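Local atomic coordinates of YghZ aldo-keto reductase (Escherichia coli, PDB entry 3N6Q), a protein that probably reduces aldehydes and ketones to alcohols with a nicotinamide cofactor, as other TIM-barrel aldo-keto reductases do. Residues N263-S266 with L267-N271; Q279-A282 with Q283-S287; L318-S321 with T322-A326; L30-W33 with H34-H38; L49-A52 with F53-I57. All coordinates share one frame; numbering follows the deposited sequence. Where two conformers were deposited one is given.

Interaction 1: residues N263-S266 with L267-N271; sequences NLNS and LRLLN
In one of the two conformers deposited for Arg268, the one described here, the side chain folds its guanidinium back along the helix surface, over the backbone at Asn265. The CA of Asn265 sits over the centre of one guanidinium face, 3.5 Å above the plane, and Arg268 NH1 lies 3.0 Å from Asn265 OD1. This approach is not flat, since the amide and guanidinium planes stand 72° apart and the two side chains cross at about a right angle. The bend of the arginine chain at chi3 (-108°) turns its end toward the start of the helix, where NH2 also comes 3.9 Å from CB of Leu264. Four residues on from Asn265, CD1 of Leu269 meets its ND2 at 3.9 Å. Underneath runs the regular i to i+4 bonding of an alpha-helix, here helix 261-276: Leu267 N to Asn263 O, Arg268 N to Leu264 O, Leu269 N to Asn265 O and Leu270 N to Ser266 O, the last at 2.9 Å with an N-H...O angle of 165°. The other flank of the helix faces protein. Ser266 OG is hydrogen-bonded to the carbonyl of His331 and Asn263 ND2 to that of Gly335, while Leu270 packs on Ile328 and Ile332 of helix 322-334 and on Met281 of helix 281-289.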
loop_
_atom_site.group_PDB
_atom_site.type_symbol
_atom_site.label_atom_id
_atom_site.label_comp_id
_atom_site.label_asym_id
_atom_site.label_seq_id
_atom_site.Cartn_x
_atom_site.Cartn_y
_atom_site.Cartn_z
ATOM N N ASN B 263 -32.884 16.530 -42.975
ATOM C CA ASN B 263 -32.094 16.802 -41.773
ATOM C C ASN B 263 -32.010 18.300 -41.515
ATOM O O ASN B 263 -32.225 18.764 -40.393
ATOM C CB ASN B 263 -30.647 16.304 -41.922
ATOM C CG ASN B 263 -30.508 14.796 -41.908
ATOM O OD1 ASN B 263 -29.457 14.311 -42.317
ATOM N ND2 ASN B 263 -31.506 14.049 -41.386
ATOM N N LEU B 264 -31.600 19.037 -42.542
ATOM C CA LEU B 264 -31.379 20.472 -42.433
ATOM C C LEU B 264 -32.643 21.243 -42.086
ATOM O O LEU B 264 -32.578 22.241 -41.337
ATOM C CB LEU B 264 -30.784 21.042 -43.729
ATOM C CG LEU B 264 -29.310 20.645 -43.907
ATOM C CD1 LEU B 264 -28.848 20.796 -45.360
ATOM C CD2 LEU B 264 -28.407 21.421 -42.963
ATOM N N ASN B 265 -33.758 20.827 -42.691
ATOM C CA ASN B 265 -35.044 21.454 -42.397
ATOM C C ASN B 265 -35.377 21.332 -40.897
ATOM O O ASN B 265 -35.841 22.306 -40.247
ATOM C CB ASN B 265 -36.174 20.822 -43.209
ATOM C CG ASN B 265 -37.415 21.702 -43.237
ATOM O OD1 ASN B 265 -37.380 22.822 -43.760
ATOM N ND2 ASN B 265 -38.502 21.209 -42.669
ATOM N N SER B 266 -35.226 20.127 -40.360
ATOM C CA SER B 266 -35.457 19.951 -38.937
ATOM C C SER B 266 -34.461 20.700 -38.079
ATOM O O SER B 266 -34.836 21.215 -37.045
ATOM C CB SER B 266 -35.495 18.484 -38.547
ATOM O OG SER B 266 -36.758 17.939 -38.909
ATOM N N LEU B 267 -33.182 20.742 -38.453
ATOM C CA LEU B 267 -32.240 21.551 -37.656
ATOM C C LEU B 267 -32.586 23.051 -37.658
ATOM O O LEU B 267 -32.402 23.737 -36.633
ATOM C CB LEU B 267 -30.788 21.376 -38.110
ATOM C CG LEU B 267 -30.239 19.973 -37.873
ATOM C CD1 LEU B 267 -29.000 19.830 -38.756
ATOM C CD2 LEU B 267 -29.879 19.848 -36.354
ATOM N N ARG B 268 -33.069 23.540 -38.812
ATOM C CA ARG B 268 -33.566 24.896 -38.925
ATOM C C ARG B 268 -34.738 25.137 -37.963
ATOM O O ARG B 268 -34.767 26.140 -37.294
ATOM C CB ARG B 268 -33.936 25.244 -40.380
ATOM C CG ARG B 268 -32.728 25.359 -41.355
ATOM C CD ARG B 268 -33.115 25.680 -42.834
ATOM N NE ARG B 268 -32.961 24.555 -43.773
ATOM C CZ ARG B 268 -33.937 24.093 -44.553
ATOM N NH1 ARG B 268 -35.147 24.637 -44.484
ATOM N NH2 ARG B 268 -33.722 23.062 -45.377
ATOM N N LEU B 269 -35.667 24.211 -37.879
ATOM C CA LEU B 269 -36.833 24.395 -36.996
ATOM C C LEU B 269 -36.420 24.282 -35.515
ATOM O O LEU B 269 -36.885 25.043 -34.650
ATOM C CB LEU B 269 -37.882 23.341 -37.316
ATOM C CG LEU B 269 -38.642 23.574 -38.634
ATOM C CD1 LEU B 269 -39.393 22.255 -39.015
ATOM C CD2 LEU B 269 -39.605 24.748 -38.442
ATOM N N LEU B 270 -35.466 23.405 -35.235
ATOM C CA LEU B 270 -34.898 23.408 -33.878
ATOM C C LEU B 270 -34.213 24.734 -33.512
ATOM O O LEU B 270 -34.378 25.222 -32.361
ATOM C CB LEU B 270 -33.952 22.213 -33.675
ATOM C CG LEU B 270 -34.661 20.850 -33.621
ATOM C CD1 LEU B 270 -33.559 19.769 -33.856
ATOM C CD2 LEU B 270 -35.322 20.707 -32.230
ATOM N N ASN B 271 -33.513 25.353 -34.461
ATOM C CA ASN B 271 -32.830 26.627 -34.198
ATOM C C ASN B 271 -33.869 27.735 -33.960
ATOM O O ASN B 271 -33.648 28.663 -33.132
ATOM C CB ASN B 271 -31.948 27.011 -35.406
ATOM C CG ASN B 271 -31.152 28.270 -35.161
ATOM O OD1 ASN B 271 -30.483 28.404 -34.136
ATOM N ND2 ASN B 271 -31.268 29.239 -36.079
#

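Interaction 2: residues Q279-A282 with Q283-S287; sequences QSMA and QMALS
From an extended Gln279 the chain turns at Ser280 into helix 281-289, whose first main-chain bond runs from Met284 N to Ser280 O, followed by Ala285 N to Met281 O and Leu286 N to Ala282 O. Ser280 is the N-cap and forms a capping box with Gln283. Its OG, held between its own N and carbonyl carbon (chi1 59°), accepts from Gln283 N at 3.1 Å; in return Gln283 OE1 accepts from Ser280 N at 2.9 Å, the donor standing 36° out of the carbonyl plane of the side-chain amide. The side chain of Gln279 runs alongside the helix as far as Ser287. Its NE2 donates to Ser287 OG over 2.9 Å, with the hydroxyl oxygen only 5° out of the amide plane, while its OE1 rests 3.3 Å from Met284 CA and bonds to Arg277. An alanine in place of Gln279 would probably leave Ser287 OG without this donor and Arg277 NE without its acceptor, and open a gap beside Met284. In the conformer of Met281 described, one of two deposited, its CE touches Met284 CE at 3.6 Å. Both methionines lean on helix 261-276, through Leu270 and Ala274; Leu286 packs against Val298 and Ile300 of strand 297-300, and the cap is joined to helix 305-312 by Glu310, which bonds to Ser280 OG and Gln283 NE2.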
loop_
_atom_site.group_PDB
_atom_site.type_symbol
_atom_site.label_atom_id
_atom_site.label_comp_id
_atom_site.label_asym_id
_atom_site.label_seq_id
_atom_site.Cartn_x
_atom_site.Cartn_y
_atom_site.Cartn_z
ATOM N N GLN B 279 -32.222 31.787 -26.958
ATOM C CA GLN B 279 -30.984 30.951 -26.914
ATOM C C GLN B 279 -30.461 30.755 -28.300
ATOM O O GLN B 279 -31.240 30.723 -29.273
ATOM C CB GLN B 279 -31.277 29.565 -26.331
ATOM C CG GLN B 279 -31.779 29.602 -24.873
ATOM C CD GLN B 279 -31.706 28.245 -24.189
ATOM O OE1 GLN B 279 -32.482 27.315 -24.485
ATOM N NE2 GLN B 279 -30.806 28.142 -23.232
ATOM N N SER B 280 -29.133 30.537 -28.410
ATOM C CA SER B 280 -28.590 29.962 -29.626
ATOM C C SER B 280 -28.960 28.489 -29.656
ATOM O O SER B 280 -29.274 27.885 -28.643
ATOM C CB SER B 280 -27.044 30.046 -29.659
ATOM O OG SER B 280 -26.512 29.350 -28.538
ATOM N N MET B 281 -28.776 27.878 -30.802
ATOM C CA MET B 281 -28.968 26.443 -30.890
ATOM C C MET B 281 -28.081 25.666 -29.909
ATOM O O MET B 281 -28.560 24.749 -29.232
ATOM C CB MET B 281 -28.782 25.950 -32.324
ATOM C CG MET B 281 -28.971 24.455 -32.451
ATOM S SD MET B 281 -30.680 23.953 -32.160
ATOM C CE MET B 281 -30.499 22.634 -30.958
ATOM N N ALA B 282 -26.813 26.053 -29.789
ATOM C CA ALA B 282 -25.879 25.353 -28.858
ATOM C C ALA B 282 -26.351 25.497 -27.404
ATOM O O ALA B 282 -26.337 24.537 -26.637
ATOM C CB ALA B 282 -24.444 25.935 -29.021
ATOM N N GLN B 283 -26.793 26.698 -27.024
ATOM C CA GLN B 283 -27.243 26.897 -25.661
ATOM C C GLN B 283 -28.469 26.018 -25.412
ATOM O O GLN B 283 -28.536 25.369 -24.365
ATOM C CB GLN B 283 -27.604 28.364 -25.377
ATOM C CG GLN B 283 -26.342 29.260 -25.274
ATOM C CD GLN B 283 -26.648 30.724 -25.417
ATOM O OE1 GLN B 283 -27.729 31.103 -25.901
ATOM N NE2 GLN B 283 -25.681 31.571 -25.035
ATOM N N MET B 284 -29.421 25.985 -26.355
ATOM C CA MET B 284 -30.625 25.116 -26.120
ATOM C C MET B 284 -30.212 23.617 -25.972
ATOM O O MET B 284 -30.769 22.878 -25.166
ATOM C CB MET B 284 -31.664 25.210 -27.229
ATOM C CG MET B 284 -32.956 24.344 -26.796
ATOM S SD MET B 284 -34.235 24.620 -28.079
ATOM C CE MET B 284 -33.636 23.541 -29.419
ATOM N N ALA B 285 -29.307 23.166 -26.839
ATOM C CA ALA B 285 -28.793 21.780 -26.787
ATOM C C ALA B 285 -28.166 21.423 -25.405
ATOM O O ALA B 285 -28.429 20.344 -24.843
ATOM C CB ALA B 285 -27.746 21.550 -27.985
ATOM N N LEU B 286 -27.366 22.345 -24.837
ATOM C CA LEU B 286 -26.803 22.186 -23.528
ATOM C C LEU B 286 -27.846 22.284 -22.404
ATOM O O LEU B 286 -27.820 21.501 -21.457
ATOM C CB LEU B 286 -25.691 23.199 -23.279
ATOM C CG LEU B 286 -24.538 23.097 -24.286
ATOM C CD1 LEU B 286 -23.510 24.276 -23.993
ATOM C CD2 LEU B 286 -23.904 21.685 -24.240
ATOM N N SER B 287 -28.775 23.228 -22.529
ATOM C CA SER B 287 -29.812 23.372 -21.494
ATOM C C SER B 287 -30.649 22.102 -21.434
ATOM O O SER B 287 -31.032 21.647 -20.382
ATOM C CB SER B 287 -30.717 24.572 -21.855
ATOM O OG SER B 287 -29.988 25.792 -21.705
#

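Interaction 3: residues L318-S321 with T322-A326; sequences LTFS and TKELA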
loop_
_atom_site.group_PDB
_atom_site.type_symbol
_atom_site.label_atom_id
_atom_site.label_comp_id
_atom_site.label_asym_id
_atom_site.label_seq_id
_atom_site.Cartn_x
_atom_site.Cartn_y
_atom_site.Cartn_z
ATOM N N LEU B 318 -32.710 26.759 -17.969
ATOM C CA LEU B 318 -32.686 25.299 -17.914
ATOM C C LEU B 318 -34.109 24.719 -17.961
ATOM O O LEU B 318 -34.296 23.507 -17.802
ATOM C CB LEU B 318 -31.960 24.851 -16.653
ATOM C CG LEU B 318 -30.475 25.257 -16.668
ATOM C CD1 LEU B 318 -29.838 24.805 -15.350
ATOM C CD2 LEU B 318 -29.685 24.653 -17.902
ATOM N N THR B 319 -35.104 25.570 -18.209
ATOM C CA THR B 319 -36.469 24.989 -18.122
ATOM C C THR B 319 -37.089 24.762 -19.497
ATOM O O THR B 319 -37.059 25.653 -20.373
ATOM C CB THR B 319 -37.410 25.857 -17.234
ATOM O OG1 THR B 319 -37.506 27.128 -17.817
ATOM C CG2 THR B 319 -36.835 26.089 -15.856
ATOM N N PHE B 320 -37.767 23.621 -19.640
ATOM C CA PHE B 320 -38.523 23.318 -20.845
ATOM C C PHE B 320 -39.944 22.901 -20.428
ATOM O O PHE B 320 -40.087 22.089 -19.553
ATOM C CB PHE B 320 -37.890 22.105 -21.558
ATOM C CG PHE B 320 -36.523 22.410 -22.187
ATOM C CD1 PHE B 320 -36.439 22.716 -23.573
ATOM C CD2 PHE B 320 -35.364 22.472 -21.384
ATOM C CE1 PHE B 320 -35.125 23.033 -24.188
ATOM C CE2 PHE B 320 -34.113 22.858 -21.962
ATOM C CZ PHE B 320 -34.007 23.101 -23.342
ATOM N N SER B 321 -40.946 23.367 -21.154
ATOM C CA SER B 321 -42.313 22.851 -20.938
ATOM C C SER B 321 -42.463 21.464 -21.581
ATOM O O SER B 321 -41.670 21.024 -22.447
ATOM C CB SER B 321 -43.329 23.813 -21.514
ATOM O OG SER B 321 -43.350 23.679 -22.912
ATOM N N THR B 322 -43.486 20.734 -21.130
ATOM C CA THR B 322 -43.834 19.488 -21.751
ATOM C C THR B 322 -44.108 19.628 -23.244
ATOM O O THR B 322 -43.653 18.798 -24.050
ATOM C CB THR B 322 -45.057 18.886 -21.029
ATOM O OG1 THR B 322 -44.642 18.501 -19.710
ATOM C CG2 THR B 322 -45.544 17.731 -21.760
ATOM N N LYS B 323 -44.794 20.701 -23.637
ATOM C CA LYS B 323 -45.087 20.929 -25.039
ATOM C C LYS B 323 -43.771 21.096 -25.863
ATOM O O LYS B 323 -43.687 20.627 -26.996
ATOM C CB LYS B 323 -45.893 22.227 -25.164
ATOM C CG LYS B 323 -46.346 22.562 -26.583
ATOM C CD LYS B 323 -47.236 23.828 -26.567
ATOM C CE LYS B 323 -47.849 24.082 -27.937
ATOM N NZ LYS B 323 -48.559 25.381 -27.893
ATOM N N GLU B 324 -42.838 21.880 -25.323
ATOM C CA GLU B 324 -41.547 22.139 -25.978
ATOM C C GLU B 324 -40.785 20.842 -26.131
ATOM O O GLU B 324 -40.236 20.558 -27.204
ATOM C CB GLU B 324 -40.679 23.068 -25.108
ATOM C CG GLU B 324 -40.905 24.515 -25.311
ATOM C CD GLU B 324 -39.969 25.359 -24.422
ATOM O OE1 GLU B 324 -39.956 25.149 -23.204
ATOM O OE2 GLU B 324 -39.283 26.239 -24.959
ATOM N N LEU B 325 -40.723 20.047 -25.071
ATOM C CA LEU B 325 -40.017 18.764 -25.160
ATOM C C LEU B 325 -40.571 17.827 -26.260
ATOM O O LEU B 325 -39.800 17.168 -26.992
ATOM C CB LEU B 325 -39.962 18.062 -23.791
ATOM C CG LEU B 325 -39.137 18.809 -22.728
ATOM C CD1 LEU B 325 -39.274 18.025 -21.404
ATOM C CD2 LEU B 325 -37.590 18.840 -23.242
ATOM N N ALA B 326 -41.913 17.763 -26.359
ATOM C CA ALA B 326 -42.574 16.941 -27.319
ATOM C C ALA B 326 -42.326 17.498 -28.718
ATOM O O ALA B 326 -42.104 16.740 -29.666
ATOM C CB ALA B 326 -44.118 16.915 -27.027
HETATM O O HOH W 1 -39.943 26.898 -21.477
#
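The ring of Phe320 is approached obliquely by CD2 of Leu325, which lies 3.9 Å from CG and 3.7 Å from CB of the phenylalanine; the two side chains cross at about a right angle. Beyond these two residues, Trp288 meets the same ring edge-to-face and Arg277 makes a cation-pi contact with it. The other flat group, the carboxylate of Glu324, turns OE1 toward the backbone leading into the helix, 3.3 Å from Phe320 CA. There OE1 uses its anti lone pair, the one away from OE2, to accept from Ser321 N at 2.9 Å with an N-H...O angle of 163°. The reciprocal bond runs from Glu324 N to Ser321 OG over 3.1 Å, and the pair together makes a capping box at the start of helix 322-334, with Ser321 as N-cap. Two torsions bring this about: Ser321 carries OG on the side between its N and carbonyl carbon (chi1 76°), where it faces the first turn, and Glu324 is stretched out beyond CG (chi2 -179°), long enough to reach back to the residue before the helix. The first main-chain bond of the helix, Leu325 N to Ser321 O at 3.0 Å, carries Leu325 round to Phe320. A negative carboxylate beside the amino end of a helix would probably be stabilised by the helix dipole. Its second oxygen, OE2, is taken up by a salt bridge to Arg277, whose NH1 also donates to the carbonyl of Thr319.

Interaction 4: residues L30-W33 with H34-H38; sequences LGLW and HNFGH
Leaving strand 24-31 of the TIM barrel, the backbone departs from extended geometry at Leu32, and residues 32-38 begin the loop that leads to helix 42-54. No direct hydrogen bond joins the two segments. One water links them, accepting from Phe36 N at 2.9 Å and lying within donating distance, also 2.9 Å, of Leu32 O; a second accepts from His34 N and makes at most a weak bond to Gly31 O. Inside the loop, Leu32 lies over one face of the Phe36 ring: its CG is 3.8 Å from the ring centroid and 15° off the normal, a CH-pi contact, and CD2 comes within 3.7 Å of CG of that ring. Leu30 CD2 approaches Phe36 more distantly and obliquely. The Phe36 side chain also meets Ile48 and Leu49 of helix 42-54 and Ala73 of helix 72-84, so it sits between the barrel wall and the helices outside it. Trp33 and His34 point the same way, side by side. With Trp33 CG anti to its own N (chi1 -179°) and His34 CG beside its N, the imidazole comes over one face of the indole, though the pair is oblique, with planes at 32°. Tyr66 and Phe222 also meet the tryptophan ring. The imidazole touches it with one atom foremost: His34 CE1 lies 3.4 Å from both Trp33 CD2 and Trp33 CE2.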
loop_
_atom_site.group_PDB
_atom_site.type_symbol
_atom_site.label_atom_id
_atom_site.label_comp_id
_atom_site.label_asym_id
_atom_site.label_seq_id
_atom_site.Cartn_x
_atom_site.Cartn_y
_atom_site.Cartn_z
ATOM N N LEU B 30 -14.629 21.363 -19.276
ATOM C CA LEU B 30 -13.882 21.552 -20.507
ATOM C C LEU B 30 -13.202 20.230 -20.947
ATOM O O LEU B 30 -12.489 19.613 -20.160
ATOM C CB LEU B 30 -12.808 22.629 -20.292
ATOM C CG LEU B 30 -12.004 22.878 -21.601
ATOM C CD1 LEU B 30 -12.790 23.641 -22.724
ATOM C CD2 LEU B 30 -10.686 23.651 -21.290
ATOM N N GLY B 31 -13.441 19.811 -22.180
ATOM C CA GLY B 31 -12.780 18.581 -22.730
ATOM C C GLY B 31 -11.644 18.989 -23.668
ATOM O O GLY B 31 -11.729 20.008 -24.320
ATOM N N LEU B 32 -10.577 18.200 -23.691
ATOM C CA LEU B 32 -9.369 18.528 -24.463
ATOM C C LEU B 32 -9.166 17.547 -25.572
ATOM O O LEU B 32 -8.056 17.382 -26.110
ATOM C CB LEU B 32 -8.146 18.594 -23.532
ATOM C CG LEU B 32 -8.051 19.847 -22.636
ATOM C CD1 LEU B 32 -9.002 19.775 -21.428
ATOM C CD2 LEU B 32 -6.629 20.044 -22.110
ATOM N N TRP B 33 -10.271 16.995 -26.058
ATOM C CA TRP B 33 -10.216 16.068 -27.191
ATOM C C TRP B 33 -9.556 16.672 -28.432
ATOM O O TRP B 33 -8.585 16.101 -28.962
ATOM C CB TRP B 33 -11.637 15.588 -27.494
ATOM C CG TRP B 33 -11.718 14.608 -28.643
ATOM C CD1 TRP B 33 -10.769 13.699 -29.065
ATOM C CD2 TRP B 33 -12.854 14.424 -29.476
ATOM N NE1 TRP B 33 -11.265 12.971 -30.106
ATOM C CE2 TRP B 33 -12.551 13.388 -30.369
ATOM C CE3 TRP B 33 -14.141 15.020 -29.519
ATOM C CZ2 TRP B 33 -13.471 12.944 -31.326
ATOM C CZ3 TRP B 33 -15.039 14.612 -30.509
ATOM C CH2 TRP B 33 -14.709 13.564 -31.375
ATOM N N HIS B 34 -9.942 17.906 -28.766
ATOM C CA HIS B 34 -9.230 18.682 -29.774
ATOM C C HIS B 34 -8.739 20.007 -29.239
ATOM O O HIS B 34 -9.102 20.403 -28.121
ATOM C CB HIS B 34 -10.164 18.940 -30.987
ATOM C CG HIS B 34 -10.663 17.683 -31.631
ATOM N ND1 HIS B 34 -11.999 17.333 -31.631
ATOM C CD2 HIS B 34 -10.002 16.674 -32.251
ATOM C CE1 HIS B 34 -12.145 16.196 -32.299
ATOM N NE2 HIS B 34 -10.944 15.724 -32.587
ATOM N N ASN B 35 -7.884 20.669 -30.032
ATOM C CA ASN B 35 -7.446 22.061 -29.799
ATOM C C ASN B 35 -6.222 22.175 -28.913
ATOM O O ASN B 35 -5.787 23.297 -28.640
ATOM C CB ASN B 35 -8.585 23.014 -29.286
ATOM C CG ASN B 35 -9.838 22.925 -30.150
ATOM O OD1 ASN B 35 -10.883 22.427 -29.692
ATOM N ND2 ASN B 35 -9.655 23.110 -31.416
ATOM N N PHE B 36 -5.756 21.037 -28.352
ATOM C CA PHE B 36 -4.627 21.010 -27.414
ATOM C C PHE B 36 -3.456 20.151 -27.845
ATOM O O PHE B 36 -2.668 19.742 -27.013
ATOM C CB PHE B 36 -5.086 20.585 -25.992
ATOM C CG PHE B 36 -6.030 21.619 -25.350
ATOM C CD1 PHE B 36 -5.504 22.588 -24.559
ATOM C CD2 PHE B 36 -7.369 21.739 -25.772
ATOM C CE1 PHE B 36 -6.308 23.634 -23.977
ATOM C CE2 PHE B 36 -8.205 22.792 -25.261
ATOM C CZ PHE B 36 -7.690 23.710 -24.342
ATOM N N GLY B 37 -3.360 19.890 -29.137
ATOM C CA GLY B 37 -2.278 19.063 -29.683
ATOM C C GLY B 37 -1.061 19.899 -30.016
ATOM O O GLY B 37 -1.072 21.126 -29.843
ATOM N N HIS B 38 0.017 19.232 -30.460
ATOM C CA HIS B 38 1.185 20.006 -30.937
ATOM C C HIS B 38 0.845 20.737 -32.217
ATOM O O HIS B 38 1.623 21.596 -32.665
ATOM C CB HIS B 38 2.375 19.064 -31.189
ATOM C CG HIS B 38 2.984 18.554 -29.930
ATOM N ND1 HIS B 38 3.089 19.314 -28.787
ATOM C CD2 HIS B 38 3.551 17.355 -29.649
ATOM C CE1 HIS B 38 3.668 18.590 -27.840
ATOM N NE2 HIS B 38 4.022 17.424 -28.365
HETATM O O HOH W 2 -12.279 19.197 -27.667
HETATM O O HOH W 3 -6.225 18.215 -28.178
#

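Interaction 5: residues L49-A52 with F53-I57; sequences LRKA and FDLGI
Leu49 O accepts from Phe53 N, and Arg50 O from Asp54 N at 3.0 Å, the last regular turns of helix 42-54. The guanidinium of Arg50 leads off to a salt bridge with Asp84 and a cation-pi contact with Trp3. At Lys51 the carbonyl O takes Leu55 N at 2.9 Å, while the aliphatic part of the side chain, bent at chi2 and chi3 (63° and 67°), brings CG and CD obliquely across Leu55, each 4.0 Å from its CD1; the ammonium goes on to Glu309 in a salt bridge. A glycine in place of Leu55 would probably strip the lysine methylenes of this apolar neighbour and open a gap against Leu308, which Leu55 also touches. Ala52 carries the end of the helix. Its O accepts from Ile57 N at 2.9 Å, with a weak further bond from Leu55 N at 3.1 Å, and its CB meets Ile57 CB at 4.1 Å. Gly56 has positive phi (88°), where a CB would jam against the preceding carbonyl O, and its N bonds back to Phe53 O. This is a Schellman motif, ending the helix of a beta-alpha-beta unit just before strand 59-61 of the barrel.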
loop_
_atom_site.group_PDB
_atom_site.type_symbol
_atom_site.label_atom_id
_atom_site.label_comp_id
_atom_site.label_asym_id
_atom_site.label_seq_id
_atom_site.Cartn_x
_atom_site.Cartn_y
_atom_site.Cartn_z
ATOM N N LEU B 49 -7.803 27.677 -21.360
ATOM C CA LEU B 49 -7.805 27.220 -19.962
ATOM C C LEU B 49 -8.081 28.328 -18.994
ATOM O O LEU B 49 -8.719 28.124 -17.907
ATOM C CB LEU B 49 -6.463 26.526 -19.575
ATOM C CG LEU B 49 -6.128 25.308 -20.467
ATOM C CD1 LEU B 49 -4.785 24.654 -20.012
ATOM C CD2 LEU B 49 -7.220 24.218 -20.334
ATOM N N ARG B 50 -7.462 29.484 -19.260
ATOM C CA ARG B 50 -7.611 30.577 -18.310
ATOM C C ARG B 50 -9.058 31.061 -18.269
ATOM O O ARG B 50 -9.577 31.357 -17.218
ATOM C CB ARG B 50 -6.737 31.777 -18.709
ATOM C CG ARG B 50 -5.241 31.518 -18.449
ATOM C CD ARG B 50 -4.470 32.811 -18.794
ATOM N NE ARG B 50 -3.050 32.730 -18.418
ATOM C CZ ARG B 50 -2.221 33.779 -18.433
ATOM N NH1 ARG B 50 -2.669 34.976 -18.828
ATOM N NH2 ARG B 50 -0.930 33.622 -18.106
ATOM N N LYS B 51 -9.647 31.165 -19.436
ATOM C CA LYS B 51 -11.049 31.563 -19.517
ATOM C C LYS B 51 -11.945 30.539 -18.836
ATOM O O LYS B 51 -12.813 30.925 -17.998
ATOM C CB LYS B 51 -11.469 31.798 -20.978
ATOM C CG LYS B 51 -12.996 32.097 -21.188
ATOM C CD LYS B 51 -13.366 33.426 -20.471
ATOM C CE LYS B 51 -12.679 34.599 -21.151
ATOM N NZ LYS B 51 -13.181 35.931 -20.670
ATOM N N ALA B 52 -11.719 29.240 -19.134
ATOM C CA ALA B 52 -12.482 28.186 -18.462
ATOM C C ALA B 52 -12.487 28.364 -16.955
ATOM O O ALA B 52 -13.552 28.417 -16.310
ATOM C CB ALA B 52 -11.937 26.786 -18.840
ATOM N N PHE B 53 -11.299 28.488 -16.372
ATOM C CA PHE B 53 -11.180 28.564 -14.919
ATOM C C PHE B 53 -11.774 29.876 -14.361
ATOM O O PHE B 53 -12.396 29.860 -13.299
ATOM C CB PHE B 53 -9.719 28.414 -14.506
ATOM C CG PHE B 53 -9.510 28.235 -13.027
ATOM C CD1 PHE B 53 -10.129 27.185 -12.339
ATOM C CD2 PHE B 53 -8.707 29.134 -12.317
ATOM C CE1 PHE B 53 -9.930 26.993 -10.950
ATOM C CE2 PHE B 53 -8.459 28.926 -10.896
ATOM C CZ PHE B 53 -9.066 27.873 -10.230
ATOM N N ASP B 54 -11.595 30.981 -15.090
ATOM C CA ASP B 54 -12.203 32.288 -14.665
ATOM C C ASP B 54 -13.749 32.208 -14.708
ATOM O O ASP B 54 -14.440 33.007 -14.033
ATOM C CB ASP B 54 -11.748 33.367 -15.600
ATOM C CG ASP B 54 -10.334 33.869 -15.291
ATOM O OD1 ASP B 54 -9.793 33.599 -14.215
ATOM O OD2 ASP B 54 -9.867 34.632 -16.108
ATOM N N LEU B 55 -14.284 31.302 -15.521
ATOM C CA LEU B 55 -15.767 31.059 -15.537
ATOM C C LEU B 55 -16.262 30.055 -14.507
ATOM O O LEU B 55 -17.476 29.802 -14.424
ATOM C CB LEU B 55 -16.258 30.654 -16.931
ATOM C CG LEU B 55 -16.137 31.645 -18.072
ATOM C CD1 LEU B 55 -16.298 30.898 -19.373
ATOM C CD2 LEU B 55 -17.188 32.847 -17.943
ATOM N N GLY B 56 -15.364 29.545 -13.651
ATOM C CA GLY B 56 -15.738 28.542 -12.653
ATOM C C GLY B 56 -15.655 27.109 -13.165
ATOM O O GLY B 56 -16.067 26.176 -12.490
ATOM N N ILE B 57 -15.218 26.923 -14.392
ATOM C CA ILE B 57 -15.064 25.537 -14.882
ATOM C C ILE B 57 -13.802 24.948 -14.240
ATOM O O ILE B 57 -12.694 25.370 -14.547
ATOM C CB ILE B 57 -14.992 25.502 -16.376
ATOM C CG1 ILE B 57 -16.309 26.071 -16.958
ATOM C CG2 ILE B 57 -14.726 24.059 -16.864
ATOM C CD1 ILE B 57 -16.281 26.107 -18.421
#

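From the N terminus, interaction 4 comes first, turning the chain out of strand 24-31, and interaction 5 then ends helix 42-54 before strand 59-61. These two touch, Leu30 and Phe36 packing on Leu49, and belong to one beta-alpha-beta unit. Much later, interaction 1 lies within helix 261-276, interaction 2 opens helix 281-289 and interaction 3 opens helix 322-334. Each is local, and all five run in series without nesting or crossing. Interaction 2 touches both its companions: Met281 and Met284 meet Leu270, and Met284 and Ser287 meet Phe320. Interactions 1 and 3 stay about 7 Å apart at nearest atoms, while interactions 3 and 4 lie on opposite sides of the chain's centre.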